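Local coordinates for protein berberine bridge enzyme-like 28 (Arabidopsis thaliana, PDB 5D79) that is a secreted FAD-dependent oxidoreductase of the berberine bridge enzyme-like family, involved in the plant's adaptation to salt stress, at residues G367-V372 against L424-Y429; A469-K474 against V497-N502; T487-G492 against N503-V508. All coordinates share one frame; numbering follows the deposited sequence.

Contact 1. Residues G367-V372 against L424-Y429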
# COMPACT_ATOMS: atom_id res chain seq x y z
N GLY A 367 1.70 11.89 -0.80
CA GLY A 367 1.87 11.12 -2.01
C GLY A 367 0.65 11.15 -2.92
O GLY A 367 -0.49 11.21 -2.46
N LYS A 368 0.93 11.14 -4.23
CA LYS A 368 -0.09 11.01 -5.27
C LYS A 368 0.46 10.05 -6.32
O LYS A 368 1.67 9.83 -6.36
CB LYS A 368 -0.42 12.37 -5.90
CG LYS A 368 -0.76 13.47 -4.88
CD LYS A 368 -0.99 14.83 -5.54
CE LYS A 368 -2.35 14.93 -6.22
NZ LYS A 368 -3.44 15.22 -5.26
N ASP A 369 -0.38 9.46 -7.15
CA ASP A 369 0.17 8.61 -8.19
C ASP A 369 -0.66 8.62 -9.48
O ASP A 369 -1.74 9.21 -9.54
CB ASP A 369 0.40 7.19 -7.65
CG ASP A 369 -0.82 6.29 -7.76
OD1 ASP A 369 -1.97 6.74 -7.59
OD2 ASP A 369 -0.61 5.08 -8.00
N ASP A 370 -0.11 7.99 -10.51
CA ASP A 370 -0.65 7.97 -11.86
C ASP A 370 -0.31 6.66 -12.56
O ASP A 370 0.59 5.92 -12.16
CB ASP A 370 -0.07 9.13 -12.69
CG ASP A 370 -0.88 10.38 -12.60
OD1 ASP A 370 -2.12 10.31 -12.70
OD2 ASP A 370 -0.26 11.46 -12.45
N PHE A 371 -1.02 6.41 -13.64
CA PHE A 371 -0.70 5.31 -14.52
C PHE A 371 -0.40 5.89 -15.90
O PHE A 371 -1.15 6.73 -16.40
CB PHE A 371 -1.83 4.29 -14.55
CG PHE A 371 -1.97 3.54 -13.26
CD1 PHE A 371 -2.73 4.07 -12.22
CD2 PHE A 371 -1.29 2.35 -13.05
CE1 PHE A 371 -2.83 3.40 -11.01
CE2 PHE A 371 -1.39 1.67 -11.84
CZ PHE A 371 -2.15 2.21 -10.81
N VAL A 372 0.72 5.46 -16.48
CA VAL A 372 1.13 5.89 -17.80
C VAL A 372 0.82 4.78 -18.78
O VAL A 372 1.19 3.63 -18.56
CB VAL A 372 2.63 6.26 -17.85
CG1 VAL A 372 3.10 6.51 -19.29
CG2 VAL A 372 2.91 7.47 -16.95
N LEU A 424 1.63 0.77 -18.96
CA LEU A 424 3.05 0.50 -19.07
C LEU A 424 3.71 0.47 -17.68
O LEU A 424 4.44 -0.46 -17.34
CB LEU A 424 3.73 1.54 -19.97
CG LEU A 424 3.18 1.74 -21.37
CD1 LEU A 424 4.13 2.61 -22.12
CD2 LEU A 424 3.05 0.41 -22.06
N TYR A 425 3.45 1.51 -16.88
CA TYR A 425 4.00 1.58 -15.54
C TYR A 425 3.17 2.50 -14.65
O TYR A 425 2.30 3.23 -15.12
CB TYR A 425 5.46 2.05 -15.57
CG TYR A 425 5.70 3.42 -16.15
CD1 TYR A 425 5.92 3.59 -17.52
CD2 TYR A 425 5.73 4.54 -15.34
CE1 TYR A 425 6.16 4.84 -18.06
CE2 TYR A 425 5.96 5.81 -15.87
CZ TYR A 425 6.17 5.95 -17.24
OH TYR A 425 6.41 7.19 -17.78
N GLU A 426 3.44 2.44 -13.36
CA GLU A 426 2.78 3.30 -12.40
C GLU A 426 3.83 4.30 -11.91
O GLU A 426 5.02 3.98 -11.83
CB GLU A 426 2.18 2.47 -11.26
CG GLU A 426 1.37 3.25 -10.22
CD GLU A 426 2.20 3.69 -9.03
OE1 GLU A 426 3.37 3.24 -8.91
OE2 GLU A 426 1.70 4.48 -8.20
N ILE A 427 3.40 5.51 -11.61
CA ILE A 427 4.33 6.53 -11.16
C ILE A 427 3.80 7.21 -9.90
O ILE A 427 2.64 7.63 -9.84
CB ILE A 427 4.62 7.56 -12.29
CG1 ILE A 427 5.55 8.67 -11.81
CG2 ILE A 427 3.34 8.13 -12.86
CD1 ILE A 427 6.07 9.50 -12.94
N GLN A 428 4.65 7.29 -8.88
CA GLN A 428 4.29 7.95 -7.63
C GLN A 428 5.15 9.18 -7.42
O GLN A 428 6.35 9.13 -7.56
CB GLN A 428 4.44 7.00 -6.44
CG GLN A 428 4.08 7.62 -5.09
CD GLN A 428 4.51 6.79 -3.90
OE1 GLN A 428 5.22 5.79 -4.04
NE2 GLN A 428 4.07 7.20 -2.71
N TYR A 429 4.51 10.29 -7.09
CA TYR A 429 5.20 11.51 -6.69
C TYR A 429 4.99 11.68 -5.19
O TYR A 429 3.86 11.88 -4.74
CB TYR A 429 4.67 12.73 -7.45
CG TYR A 429 4.05 12.43 -8.81
CD1 TYR A 429 2.71 12.04 -8.92
CD2 TYR A 429 4.79 12.57 -9.98
CE1 TYR A 429 2.13 11.79 -10.15
CE2 TYR A 429 4.22 12.31 -11.21
CZ TYR A 429 2.90 11.92 -11.30
OH TYR A 429 2.32 11.68 -12.53
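Glu-426 lies against Phe-371 and Asp-369 on one face of an antiparallel strand pair. Glu-426 CB sits 3.7 Å from Phe-371 CE2. Glu-426 CG, anti to the backbone N (chi1 -176°), passes over the face of the Phe-371 ring toward its rim, a CH-pi contact 3.9 Å from the centroid; it also touches Asp-370 O. A bend at chi2 then turns the carboxylate to the side chain of Asp-369. Their nearest oxygens are modelled so close that the spacing is doubtful. The other oxygen of Asp-369, OD1, accepts a hydrogen bond from Tyr-470 N.

On the opposite face, Tyr-429 OH donates to the anti lone pair of Asp-370 OD2 at 2.6 Å, with the carboxylate plane 81° from the ring; Asp-370 OD1 forms a salt bridge with Arg-467. Farther along, Val-372 CB lies over the Tyr-425 ring, 3.8 Å from its centroid, while Tyr-425 OH reaches Gln-274. Backbone bonds join Lys-368 with Tyr-429 and Asp-370 with Ile-427 in both directions. Val-372 N binds Tyr-425 O, but Val-372 O takes Leu-424 N at 2.9 Å. Leu-424 and Tyr-425 thus share Val-372, a classic beta bulge at the edge of the seven-stranded antiparallel sheet. Toward the other end of the pair, the Gln-428 side chain comes within about 5 Å of FAD, beside the cofactor site.

Contact 2. Residues A469-K474 against V497-N502. With FAD (flavin-adenine dinucleotide), chain E.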
# COMPACT_ATOMS: atom_id res chain seq x y z
N ALA A 469 -5.88 5.90 -10.36
CA ALA A 469 -5.22 6.07 -9.07
C ALA A 469 -5.15 4.75 -8.29
O ALA A 469 -6.06 3.91 -8.36
CB ALA A 469 -5.94 7.15 -8.25
N TYR A 470 -4.07 4.56 -7.53
CA TYR A 470 -3.89 3.38 -6.68
C TYR A 470 -4.45 3.58 -5.25
O TYR A 470 -4.00 4.46 -4.51
CB TYR A 470 -2.39 3.03 -6.63
CG TYR A 470 -2.02 1.77 -5.86
CD1 TYR A 470 -2.87 0.67 -5.80
CD2 TYR A 470 -0.79 1.70 -5.20
CE1 TYR A 470 -2.50 -0.48 -5.09
CE2 TYR A 470 -0.44 0.58 -4.49
CZ TYR A 470 -1.28 -0.50 -4.45
OH TYR A 470 -0.89 -1.60 -3.73
N VAL A 471 -5.43 2.75 -4.87
CA VAL A 471 -6.19 2.94 -3.62
C VAL A 471 -5.33 2.78 -2.38
O VAL A 471 -5.67 3.30 -1.31
CB VAL A 471 -7.43 1.99 -3.53
CG1 VAL A 471 -7.05 0.59 -3.02
CG2 VAL A 471 -8.51 2.60 -2.65
N ASN A 472 -4.21 2.08 -2.51
CA ASN A 472 -3.25 1.97 -1.40
C ASN A 472 -2.47 3.27 -1.22
O ASN A 472 -1.83 3.46 -0.19
CB ASN A 472 -2.30 0.79 -1.61
CG ASN A 472 -2.79 -0.48 -0.93
OD1 ASN A 472 -3.62 -0.43 -0.02
ND2 ASN A 472 -2.27 -1.62 -1.35
N PHE A 473 -2.52 4.15 -2.20
CA PHE A 473 -2.02 5.52 -2.02
C PHE A 473 -3.23 6.47 -1.87
O PHE A 473 -3.51 7.25 -2.77
CB PHE A 473 -1.12 5.97 -3.19
CG PHE A 473 0.14 5.14 -3.37
CD1 PHE A 473 0.80 4.59 -2.28
CD2 PHE A 473 0.67 4.93 -4.64
CE1 PHE A 473 1.97 3.83 -2.45
CE2 PHE A 473 1.83 4.16 -4.82
CZ PHE A 473 2.48 3.62 -3.73
N LYS A 474 -3.95 6.38 -0.75
CA LYS A 474 -5.16 7.18 -0.56
C LYS A 474 -4.90 8.69 -0.70
O LYS A 474 -3.95 9.22 -0.13
CB LYS A 474 -5.80 6.89 0.81
CG LYS A 474 -7.02 5.97 0.77
CD LYS A 474 -7.76 6.02 2.09
CE LYS A 474 -8.40 4.67 2.44
NZ LYS A 474 -8.85 4.64 3.87
N VAL A 497 -14.29 5.60 -9.67
CA VAL A 497 -13.84 5.17 -10.99
C VAL A 497 -12.34 5.44 -11.23
O VAL A 497 -11.71 4.85 -12.11
CB VAL A 497 -14.69 5.83 -12.09
CG1 VAL A 497 -16.16 5.53 -11.86
CG2 VAL A 497 -14.45 7.32 -12.11
N LYS A 498 -11.75 6.32 -10.42
CA LYS A 498 -10.32 6.60 -10.54
C LYS A 498 -9.50 5.45 -9.92
O LYS A 498 -8.53 4.95 -10.50
CB LYS A 498 -9.99 7.94 -9.88
CG LYS A 498 -10.75 9.13 -10.45
CD LYS A 498 -10.36 10.40 -9.71
CE LYS A 498 -10.97 11.65 -10.35
NZ LYS A 498 -10.56 12.88 -9.61
N TYR A 499 -9.93 5.02 -8.75
CA TYR A 499 -9.30 3.91 -8.04
C TYR A 499 -9.59 2.56 -8.68
O TYR A 499 -8.71 1.70 -8.74
CB TYR A 499 -9.79 3.87 -6.60
CG TYR A 499 -9.27 4.92 -5.65
CD1 TYR A 499 -7.95 5.35 -5.69
CD2 TYR A 499 -10.11 5.43 -4.67
CE1 TYR A 499 -7.49 6.30 -4.77
CE2 TYR A 499 -9.65 6.38 -3.75
CZ TYR A 499 -8.35 6.80 -3.80
OH TYR A 499 -7.92 7.74 -2.89
N PHE A 500 -10.83 2.36 -9.14
CA PHE A 500 -11.30 1.03 -9.51
C PHE A 500 -11.81 0.87 -10.94
O PHE A 500 -12.13 -0.24 -11.35
CB PHE A 500 -12.39 0.60 -8.55
CG PHE A 500 -11.95 0.57 -7.12
CD1 PHE A 500 -10.99 -0.33 -6.71
CD2 PHE A 500 -12.50 1.43 -6.20
CE1 PHE A 500 -10.57 -0.37 -5.41
CE2 PHE A 500 -12.09 1.40 -4.89
CZ PHE A 500 -11.12 0.49 -4.49
N LYS A 501 -11.89 1.99 -11.67
CA LYS A 501 -12.37 2.03 -13.06
C LYS A 501 -13.66 1.23 -13.28
O LYS A 501 -14.66 1.51 -12.63
CB LYS A 501 -11.27 1.54 -14.01
CG LYS A 501 -10.02 2.43 -13.96
CD LYS A 501 -9.26 2.41 -15.27
CE LYS A 501 -8.39 3.65 -15.41
NZ LYS A 501 -7.23 3.41 -16.30
N ASN A 502 -13.65 0.25 -14.18
CA ASN A 502 -14.88 -0.48 -14.50
C ASN A 502 -15.33 -1.44 -13.39
O ASN A 502 -16.42 -2.00 -13.44
CB ASN A 502 -14.71 -1.25 -15.81
CG ASN A 502 -14.38 -0.34 -16.97
OD1 ASN A 502 -15.01 0.69 -17.14
ND2 ASN A 502 -13.37 -0.70 -17.74
PA FAD E . -3.53 1.06 7.88
O1A FAD E . -3.55 2.55 8.09
O2A FAD E . -3.53 0.29 9.18
O5B FAD E . -4.77 0.63 6.93
C5B FAD E . -5.06 1.34 5.74
C4B FAD E . -6.52 1.18 5.29
O4B FAD E . -6.87 -0.20 5.33
C3B FAD E . -7.47 1.92 6.22
O3B FAD E . -8.56 2.46 5.51
C2B FAD E . -7.93 0.83 7.18
O2B FAD E . -9.21 1.09 7.71
C1B FAD E . -7.86 -0.43 6.32
N9A FAD E . -7.56 -1.67 7.07
C8A FAD E . -6.41 -2.02 7.74
N7A FAD E . -6.58 -3.26 8.27
C5A FAD E . -7.82 -3.70 7.95
C6A FAD E . -8.52 -4.88 8.23
N6A FAD E . -7.90 -5.94 8.72
N1A FAD E . -9.81 -5.04 7.75
C2A FAD E . -10.39 -4.05 7.00
N3A FAD E . -9.70 -2.88 6.73
C4A FAD E . -8.44 -2.71 7.20
N1 FAD E . 1.94 0.13 -1.10
C2 FAD E . 2.34 -0.61 -2.20
O2 FAD E . 1.59 -1.46 -2.69
N3 FAD E . 3.61 -0.41 -2.74
C4 FAD E . 4.48 0.53 -2.20
O4 FAD E . 5.63 0.60 -2.63
C4X FAD E . 4.08 1.26 -1.08
N5 FAD E . 4.96 2.10 -0.42
C5X FAD E . 4.65 2.57 0.85
C6 FAD E . 5.60 3.21 1.64
C7 FAD E . 5.27 3.68 2.91
C7M FAD E . 6.30 4.38 3.74
C8 FAD E . 3.99 3.47 3.42
C8M FAD E . 3.60 3.98 4.78
C9 FAD E . 3.04 2.83 2.63
C9A FAD E . 3.35 2.42 1.33
N10 FAD E . 2.39 1.82 0.53
C10 FAD E . 2.82 1.02 -0.52
C1' FAD E . 0.94 1.97 0.84
C2' FAD E . 0.39 0.88 1.75
O2' FAD E . 0.43 -0.35 1.06
C3' FAD E . -1.03 1.27 2.13
O3' FAD E . -0.97 2.44 2.91
C4' FAD E . -1.71 0.21 2.96
O4' FAD E . -3.10 0.33 2.84
C5' FAD E . -1.37 0.42 4.42
O5' FAD E . -1.71 -0.74 5.13
P FAD E . -1.53 -0.71 6.73
O1P FAD E . -2.20 -1.91 7.35
O2P FAD E . -0.07 -0.65 7.10
O3P FAD E . -2.21 0.72 7.03
O HOH W 1 -6.70 0.88 -6.84
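Val-471 and Tyr-499 cross at about a right angle, with methyl CG2 of the valine over the centre of the tyrosine ring, 3.9 Å from the centroid and 13° off the normal. CG1 lies between the valine's backbone N and carbonyl carbon (chi1 83°), which leaves Val-471 CG2 anti to the N and within 3.8 Å of Phe-500 CZ. Ala-469 meets the same tyrosine differently: its carbonyl lies at the ring edge, while its CB touches Tyr-499 CD1 at 3.7 Å. Ala-469 N donates to Lys-498 O at 2.8 Å, from well above the carbonyl plane. Water 1 accepts from Val-471 N and bridges to Tyr-499 O, a second link to the helix end. Tyr-499 OH is held by Gln-524 and Asp-475 N.

The turn's other side chains, and Lys-474 just after it, face the cofactor. Tyr-470 OH donates to FAD O2 at 2.7 Å and accepts from Asn-472 ND2, lying close to the asparagine's amide plane; Asn-472 OD1 accepts from FAD O4'. Phe-473 CE1 packs 3.5 Å from FAD C10, and Lys-474 NZ donates to FAD O3B. This is a type I beta turn, Tyr-470 to Phe-473, backed by the end of helix 488-500 and lining the FAD pocket.

Contact 3. Residues T487-G492 against N503-V508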
# COMPACT_ATOMS: atom_id res chain seq x y z
N THR A 487 -26.92 11.81 -3.25
CA THR A 487 -26.67 10.51 -2.64
C THR A 487 -25.18 10.24 -2.56
O THR A 487 -24.38 10.86 -3.26
CB THR A 487 -27.34 9.38 -3.43
OG1 THR A 487 -27.02 9.51 -4.83
CG2 THR A 487 -28.86 9.42 -3.25
N LYS A 488 -24.81 9.30 -1.70
CA LYS A 488 -23.42 8.93 -1.60
C LYS A 488 -22.97 8.27 -2.88
O LYS A 488 -21.82 8.43 -3.28
CB LYS A 488 -23.19 8.03 -0.40
CG LYS A 488 -23.41 8.74 0.91
CD LYS A 488 -22.95 7.89 2.08
CE LYS A 488 -21.46 7.58 2.01
NZ LYS A 488 -21.00 6.88 3.24
N TYR A 489 -23.86 7.54 -3.55
CA TYR A 489 -23.47 6.85 -4.78
C TYR A 489 -22.93 7.81 -5.83
O TYR A 489 -21.91 7.53 -6.47
CB TYR A 489 -24.65 6.06 -5.38
CG TYR A 489 -24.35 5.56 -6.79
CD1 TYR A 489 -23.65 4.38 -6.99
CD2 TYR A 489 -24.76 6.28 -7.91
CE1 TYR A 489 -23.37 3.93 -8.28
CE2 TYR A 489 -24.48 5.84 -9.20
CZ TYR A 489 -23.78 4.67 -9.37
OH TYR A 489 -23.50 4.23 -10.64
N GLU A 490 -23.62 8.93 -6.04
CA GLU A 490 -23.21 9.86 -7.09
C GLU A 490 -21.95 10.61 -6.69
O GLU A 490 -21.11 10.94 -7.54
CB GLU A 490 -24.35 10.83 -7.44
CG GLU A 490 -25.62 10.17 -8.00
CD GLU A 490 -25.49 9.64 -9.44
OE1 GLU A 490 -24.40 9.77 -10.04
OE2 GLU A 490 -26.49 9.08 -9.96
N GLU A 491 -21.78 10.86 -5.40
CA GLU A 491 -20.61 11.59 -4.94
C GLU A 491 -19.38 10.67 -4.90
O GLU A 491 -18.28 11.07 -5.26
CB GLU A 491 -20.86 12.20 -3.55
CG GLU A 491 -19.99 13.42 -3.26
CD GLU A 491 -20.27 14.04 -1.91
OE1 GLU A 491 -21.05 13.45 -1.13
OE2 GLU A 491 -19.71 15.11 -1.62
N GLY A 492 -19.59 9.44 -4.46
CA GLY A 492 -18.51 8.48 -4.34
C GLY A 492 -18.05 7.91 -5.67
O GLY A 492 -16.93 7.40 -5.79
N ASN A 503 -14.47 -1.61 -12.39
CA ASN A 503 -14.78 -2.48 -11.26
C ASN A 503 -15.63 -1.79 -10.20
O ASN A 503 -16.08 -2.44 -9.25
CB ASN A 503 -13.49 -2.99 -10.61
CG ASN A 503 -12.82 -4.08 -11.41
OD1 ASN A 503 -13.47 -4.82 -12.17
ND2 ASN A 503 -11.51 -4.21 -11.24
N PHE A 504 -15.83 -0.49 -10.34
CA PHE A 504 -16.54 0.28 -9.31
C PHE A 504 -17.99 -0.19 -9.10
O PHE A 504 -18.44 -0.29 -7.96
CB PHE A 504 -16.52 1.77 -9.64
CG PHE A 504 -17.31 2.62 -8.67
CD1 PHE A 504 -16.85 2.84 -7.37
CD2 PHE A 504 -18.52 3.20 -9.06
CE1 PHE A 504 -17.57 3.62 -6.48
CE2 PHE A 504 -19.24 3.98 -8.18
CZ PHE A 504 -18.77 4.19 -6.88
N GLU A 505 -18.71 -0.47 -10.18
CA GLU A 505 -20.12 -0.86 -10.07
C GLU A 505 -20.28 -2.17 -9.31
O GLU A 505 -21.13 -2.27 -8.44
CB GLU A 505 -20.77 -0.96 -11.45
CG GLU A 505 -20.94 0.40 -12.12
CD GLU A 505 -21.78 1.41 -11.31
OE1 GLU A 505 -22.71 1.00 -10.58
OE2 GLU A 505 -21.49 2.62 -11.43
N ARG A 506 -19.45 -3.16 -9.62
CA ARG A 506 -19.50 -4.43 -8.89
C ARG A 506 -19.25 -4.24 -7.39
O ARG A 506 -20.00 -4.77 -6.56
CB ARG A 506 -18.51 -5.45 -9.45
CG ARG A 506 -18.61 -6.79 -8.73
CD ARG A 506 -17.72 -7.88 -9.30
NE ARG A 506 -17.97 -9.14 -8.58
CZ ARG A 506 -17.26 -10.25 -8.73
NH1 ARG A 506 -16.25 -10.29 -9.58
NH2 ARG A 506 -17.56 -11.32 -8.02
N LEU A 507 -18.20 -3.50 -7.05
CA LEU A 507 -17.87 -3.20 -5.66
C LEU A 507 -19.08 -2.63 -4.91
O LEU A 507 -19.36 -3.01 -3.77
CB LEU A 507 -16.70 -2.22 -5.59
CG LEU A 507 -15.32 -2.81 -5.87
CD1 LEU A 507 -14.34 -1.73 -6.28
CD2 LEU A 507 -14.83 -3.57 -4.65
N VAL A 508 -19.80 -1.72 -5.58
CA VAL A 508 -21.01 -1.10 -5.03
C VAL A 508 -22.13 -2.12 -4.85
O VAL A 508 -22.85 -2.09 -3.85
CB VAL A 508 -21.50 0.07 -5.94
CG1 VAL A 508 -22.99 0.32 -5.77
CG2 VAL A 508 -20.72 1.33 -5.64
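Tyr-489 reaches across to Glu-505, its OH donating to OE2 at 2.7 Å. The carboxylate oxygen is met on its syn side, a little out of the carboxylate plane, and lies at the edge of the tyrosine ring near the ring plane. Ring and carboxylate planes are 59° apart. Inside this polar link the same ring has two apolar neighbours: Tyr-489 CE1 is 4.1 Å from Phe-504 CE2, and Tyr-489 CD1 is 4.3 Å from Val-508 CG1. Phe-504 also extends to the backbone of the other helix, its CZ 3.9 Å from Gly-492 O.

With CG trans to the backbone N (chi1 169°), the tyrosine ring reaches toward helix 504-514 and spans part of the 12.3 Å between the two short axes. Glu-505 folds at chi2 to present its carboxylate to that hydroxyl, and its other oxygen, OE1, forms a salt bridge with Arg-509 one turn on; the two polar partners should together limit rotation of the acid group and probably favour its charged form. Val-508 CG2 sits over one face of the Phe-504 ring, 3.7 Å above the plane, so residues one turn apart on helix 504-514 brace each other.

Farther out, Lys-493 packs on both Phe-504 and Glu-505, and Asn-530 touches Tyr-489. Thr-487 occupies the N-cap of helix 488-500. The N-to-C directions of the two segments, bridged by side chains, are 148° apart: helices 488-500 and 504-514 form a roughly antiparallel helix-loop-helix hairpin in the C-terminal berberine bridge enzyme-like region.

How the contacts relate
Contact 2 sits between the other two and meets FAD directly; contact 3 lies farther from the chain centre. Contact 1 closes before contact 2 opens, and their centres lie 11 Å apart; they touch where Phe-473 packs on Glu-426 and Gln-428, so the seven-stranded sheet and the cofactor-binding turn pack directly on each other. Contacts 2 and 3, with centres 12 Å apart, share helix 488-500: contact 2 uses its C-terminal end and contact 3 its start. Their segments alternate along the chain, and Phe-500 packs on Leu-507 between them. Contact 3 stays about 11 Å from contact 1 at the nearest atoms. Contact 2 thus joins the sheet to the helical hairpin, whose contact 3 lies away from the flavin.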